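Local structure of ADP-ribosylglycohydrolase (Thermus thermophilus, 2CWC) at residues A14-A19 and H281-M286; G129-L134 and G256-Q261. The protein belongs to the ADP-ribosylglycohydrolase family and folds as a compact, all-helical single-chain protein. One frame throughout, in Å; residues are numbered along the deposited sequence.

Contact 1 (A14-A19 and H281-M286); sequences AFLGLA and HLREEM
Met286 CG lies in the plane of the Phe15 ring, beyond its edge and 3.7 Å from CE2, while Met286 CB comes in obliquely, 3.6 Å from the same ring atom. The sulfur keeps to the rim as well. Met286 SD is 5.3 Å from the ring centroid and 76° off the ring normal, which makes this a Met-aromatic contact of the edge type, joining two helices of an all-helical fold: 6-26 near the N-terminus and the first turn of 283-297. The aromatic ring reaches this place because Phe15 CG stands anti to the backbone N (chi1 -159°), and the ring is wedged further between Leu289, Ala290 and Leu293 of helix 283-297 and Leu63 and Ala66 of helix 57-72. One helical turn after Phe15, Ala19 meets the end of the same methionine. Leu16 covers another flank of it, bringing CD1 to 4.0 Å from Met286 CB, while its other methyl, CD2, lies 4.2 Å from Arg283 CG. Only the aliphatic part of Arg283 takes part in this touch. No hydrogen bond crosses between 14-19 and 281-286, so the evidence points to an apolar contact in which Met286 carries the largest share of the buried surface. Its own helix starts here: Leu282 occupies the N-cap position, and Met286 N donates to Leu282 O over 3.0 Å. Just ahead of that start, His281 stacks on Phe54 and accepts a hydrogen bond from Trp55 NE1 at its carbonyl oxygen, tying the approach to the helix to the loop before helix 57-72. At the far end of the methionine, the chain bends at chi3 (-93°), and Ala19 CB is approached by both SD, at 3.5 Å, and CE, at 3.6 Å.

Contact 2 (G129-L134 and G256-Q261); sequences GPLMRL and GAVYGQ
Gln261 extends its carboxamide to the backbone of the 129-134 turn, with NE2 2.9 Å from Leu131 O. The N-H points almost straight at the oxygen (170°), and the donor lies in the carbonyl plane. The same nitrogen also donates to Ala257 O, one turn back in its own helix, over 3.2 Å; there it comes from above the carbonyl plane, while Gln261 N reaches that oxygen from the opposite face. Both acceptors lie close to the amide plane of Gln261, so the two bonds together fix the rotation of the group. Its OE1 is turned to the other segment, 3.3 Å from Leu134 CB, and accepts a hydrogen bond from Ala135 N at the start of helix 134-141.

Nearer the start of the helix segment, two apolar contacts accompany the hydrogen bond. Val258 CG2, placed beside the backbone N by chi1 of 174°, meets Leu131 CB at 3.7 Å. Met132 bends at chi2 and chi3, which brings SD within 3.3 Å of Ala257 CB although its CB sets out away from the helix. Asp22 of helix 6-26 touches both of these last residues. The arrangement is buried helix-to-loop packing in an all-helical fold, with a glutamine of helix 252-267 donating to a main-chain carbonyl of the 3-10 turn that leads into helix 134-141.

How the contacts relate
Both contacts are buried, but at different depths: the centre of contact 2 is about 1 Å from the centre of the chain, that of contact 1 about 12 Å, close to partly exposed residues of 281-286. Helix 6-26 joins them. While Phe15, Leu16 and Ala19 serve contact 1, Leu18 turns to contact 2, where its CD1 lies 3.3 Å from Met132 O and its CB 3.5 Å from Gln261 CG. Their chemistry differs accordingly. Contact 1 brings together two helices through carbon and sulfur, without a hydrogen bond between its segments; contact 2 combines similar apolar touches with a side-chain amide serving main-chain groups in the protein centre.

Contact 1 (A14-A19 and H281-M286)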
# COMPACT_ATOMS: atom_id res chain seq x y z
N ALA A 14 -7.01 -3.00 7.01
CA ALA A 14 -5.84 -2.89 6.15
C ALA A 14 -6.25 -2.66 4.69
O ALA A 14 -5.65 -1.85 3.99
CB ALA A 14 -4.98 -4.15 6.26
N PHE A 15 -7.27 -3.38 4.25
CA PHE A 15 -7.75 -3.29 2.88
C PHE A 15 -8.45 -1.96 2.60
O PHE A 15 -8.09 -1.25 1.66
CB PHE A 15 -8.71 -4.45 2.58
CG PHE A 15 -8.87 -4.75 1.11
CD1 PHE A 15 -8.14 -5.78 0.52
CD2 PHE A 15 -9.75 -4.02 0.33
CE1 PHE A 15 -8.29 -6.07 -0.84
CE2 PHE A 15 -9.90 -4.30 -1.03
CZ PHE A 15 -9.17 -5.33 -1.62
N LEU A 16 -9.45 -1.62 3.40
CA LEU A 16 -10.15 -0.35 3.18
C LEU A 16 -9.26 0.84 3.50
O LEU A 16 -9.40 1.90 2.89
CB LEU A 16 -11.44 -0.29 4.02
CG LEU A 16 -12.66 -0.95 3.34
CD1 LEU A 16 -12.47 -2.45 3.28
CD2 LEU A 16 -13.91 -0.60 4.11
N GLY A 17 -8.34 0.66 4.44
CA GLY A 17 -7.43 1.74 4.81
C GLY A 17 -6.60 2.16 3.61
O GLY A 17 -6.30 3.34 3.43
N LEU A 18 -6.22 1.18 2.79
CA LEU A 18 -5.43 1.42 1.59
C LEU A 18 -6.19 2.39 0.67
O LEU A 18 -5.63 3.39 0.20
CB LEU A 18 -5.18 0.09 0.87
CG LEU A 18 -4.30 -0.00 -0.38
CD1 LEU A 18 -4.03 -1.47 -0.66
CD2 LEU A 18 -4.99 0.65 -1.58
N ALA A 19 -7.45 2.08 0.41
CA ALA A 19 -8.29 2.90 -0.46
C ALA A 19 -8.60 4.27 0.13
O ALA A 19 -8.65 5.27 -0.59
CB ALA A 19 -9.59 2.16 -0.77
N HIS A 281 -15.59 5.08 -2.42
CA HIS A 281 -16.10 4.42 -3.62
C HIS A 281 -15.85 2.91 -3.52
O HIS A 281 -14.73 2.48 -3.24
CB HIS A 281 -15.41 4.98 -4.86
CG HIS A 281 -15.97 4.49 -6.15
ND1 HIS A 281 -15.20 4.29 -7.28
CD2 HIS A 281 -17.24 4.16 -6.51
CE1 HIS A 281 -15.96 3.86 -8.27
NE2 HIS A 281 -17.20 3.77 -7.82
N LEU A 282 -16.90 2.12 -3.77
CA LEU A 282 -16.83 0.65 -3.73
C LEU A 282 -16.50 0.06 -2.36
O LEU A 282 -15.91 -1.02 -2.25
CB LEU A 282 -15.82 0.14 -4.77
CG LEU A 282 -16.12 0.52 -6.22
CD1 LEU A 282 -15.11 -0.15 -7.15
CD2 LEU A 282 -17.53 0.10 -6.58
N ARG A 283 -16.92 0.76 -1.32
CA ARG A 283 -16.71 0.34 0.06
C ARG A 283 -17.14 -1.12 0.28
O ARG A 283 -16.35 -1.96 0.70
CB ARG A 283 -17.52 1.24 0.99
CG ARG A 283 -17.46 0.88 2.46
CD ARG A 283 -18.60 1.53 3.20
NE ARG A 283 -18.52 1.35 4.64
CZ ARG A 283 -19.40 1.85 5.50
NH1 ARG A 283 -19.25 1.65 6.81
NH2 ARG A 283 -20.43 2.57 5.06
N GLU A 284 -18.41 -1.41 -0.03
CA GLU A 284 -18.95 -2.75 0.16
C GLU A 284 -18.22 -3.83 -0.64
O GLU A 284 -18.01 -4.94 -0.14
CB GLU A 284 -20.44 -2.79 -0.20
CG GLU A 284 -21.35 -1.98 0.71
CD GLU A 284 -21.14 -0.48 0.59
OE1 GLU A 284 -20.70 -0.02 -0.49
OE2 GLU A 284 -21.43 0.24 1.57
N GLU A 285 -17.85 -3.51 -1.87
CA GLU A 285 -17.14 -4.47 -2.70
C GLU A 285 -15.79 -4.81 -2.08
O GLU A 285 -15.37 -5.97 -2.09
CB GLU A 285 -16.96 -3.92 -4.12
CG GLU A 285 -18.25 -3.86 -4.93
CD GLU A 285 -19.10 -2.62 -4.68
OE1 GLU A 285 -18.91 -1.95 -3.64
OE2 GLU A 285 -19.96 -2.31 -5.52
N MET A 286 -15.12 -3.80 -1.52
CA MET A 286 -13.83 -4.03 -0.89
C MET A 286 -13.97 -4.83 0.41
O MET A 286 -13.13 -5.67 0.72
CB MET A 286 -13.12 -2.70 -0.63
CG MET A 286 -12.65 -2.03 -1.90
SD MET A 286 -11.61 -0.60 -1.57
CE MET A 286 -12.81 0.71 -1.59

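Contact 2 (G129-L134 and G256-Q261)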
# COMPACT_ATOMS: atom_id res chain seq x y z
N GLY A 129 5.23 2.09 -6.46
CA GLY A 129 4.09 1.34 -6.96
C GLY A 129 3.79 0.01 -6.29
O GLY A 129 2.63 -0.28 -5.99
N PRO A 130 4.80 -0.83 -6.05
CA PRO A 130 4.56 -2.13 -5.41
C PRO A 130 3.97 -2.04 -4.00
O PRO A 130 3.27 -2.95 -3.56
CB PRO A 130 5.95 -2.77 -5.38
CG PRO A 130 6.65 -2.14 -6.54
CD PRO A 130 6.21 -0.70 -6.45
N LEU A 131 4.26 -0.95 -3.30
CA LEU A 131 3.78 -0.77 -1.94
C LEU A 131 2.28 -0.53 -1.90
O LEU A 131 1.64 -0.72 -0.86
CB LEU A 131 4.50 0.40 -1.27
CG LEU A 131 6.04 0.37 -1.31
CD1 LEU A 131 6.58 1.56 -0.54
CD2 LEU A 131 6.55 -0.94 -0.72
N MET A 132 1.73 -0.11 -3.03
CA MET A 132 0.31 0.18 -3.17
C MET A 132 -0.59 -1.05 -3.16
O MET A 132 -1.81 -0.92 -2.98
CB MET A 132 0.07 0.94 -4.47
CG MET A 132 0.40 2.40 -4.39
SD MET A 132 -0.87 3.24 -3.43
CE MET A 132 -1.26 4.62 -4.48
N ARG A 133 -0.02 -2.22 -3.36
CA ARG A 133 -0.82 -3.44 -3.42
C ARG A 133 -0.35 -4.58 -2.51
O ARG A 133 -0.45 -5.75 -2.87
CB ARG A 133 -0.91 -3.90 -4.87
CG ARG A 133 0.40 -3.75 -5.63
CD ARG A 133 0.30 -4.23 -7.07
NE ARG A 133 1.60 -4.70 -7.53
CZ ARG A 133 2.48 -3.98 -8.22
NH1 ARG A 133 3.63 -4.52 -8.57
NH2 ARG A 133 2.19 -2.74 -8.60
N LEU A 134 0.15 -4.23 -1.34
CA LEU A 134 0.61 -5.23 -0.39
C LEU A 134 -0.55 -5.91 0.32
O LEU A 134 -0.65 -7.14 0.34
CB LEU A 134 1.54 -4.61 0.66
CG LEU A 134 3.06 -4.78 0.51
CD1 LEU A 134 3.42 -6.26 0.57
CD2 LEU A 134 3.52 -4.16 -0.80
N GLY A 256 -0.33 8.01 1.59
CA GLY A 256 -1.57 7.81 2.32
C GLY A 256 -2.04 6.37 2.27
O GLY A 256 -2.52 5.84 3.27
N ALA A 257 -1.89 5.73 1.12
CA ALA A 257 -2.32 4.34 0.96
C ALA A 257 -1.43 3.37 1.72
O ALA A 257 -1.90 2.35 2.22
CB ALA A 257 -2.35 3.97 -0.52
N VAL A 258 -0.14 3.67 1.80
CA VAL A 258 0.77 2.80 2.52
C VAL A 258 0.47 2.94 4.01
O VAL A 258 0.37 1.94 4.73
CB VAL A 258 2.25 3.15 2.23
CG1 VAL A 258 3.17 2.31 3.12
CG2 VAL A 258 2.56 2.85 0.77
N TYR A 259 0.30 4.17 4.47
CA TYR A 259 -0.05 4.41 5.87
C TYR A 259 -1.38 3.72 6.15
O TYR A 259 -1.55 3.08 7.19
CB TYR A 259 -0.20 5.91 6.15
CG TYR A 259 -0.83 6.18 7.50
CD1 TYR A 259 -0.06 6.19 8.66
CD2 TYR A 259 -2.21 6.35 7.61
CE1 TYR A 259 -0.65 6.36 9.91
CE2 TYR A 259 -2.81 6.51 8.85
CZ TYR A 259 -2.03 6.51 10.00
OH TYR A 259 -2.64 6.65 11.22
N GLY A 260 -2.31 3.85 5.22
CA GLY A 260 -3.63 3.25 5.39
C GLY A 260 -3.62 1.75 5.61
O GLY A 260 -4.39 1.23 6.42
N GLN A 261 -2.74 1.04 4.91
CA GLN A 261 -2.65 -0.41 5.04
C GLN A 261 -2.12 -0.79 6.42
O GLN A 261 -2.69 -1.64 7.10
CB GLN A 261 -1.72 -0.98 3.97
CG GLN A 261 -2.26 -0.89 2.56
CD GLN A 261 -1.20 -1.26 1.54
OE1 GLN A 261 -0.84 -2.42 1.40
NE2 GLN A 261 -0.68 -0.25 0.86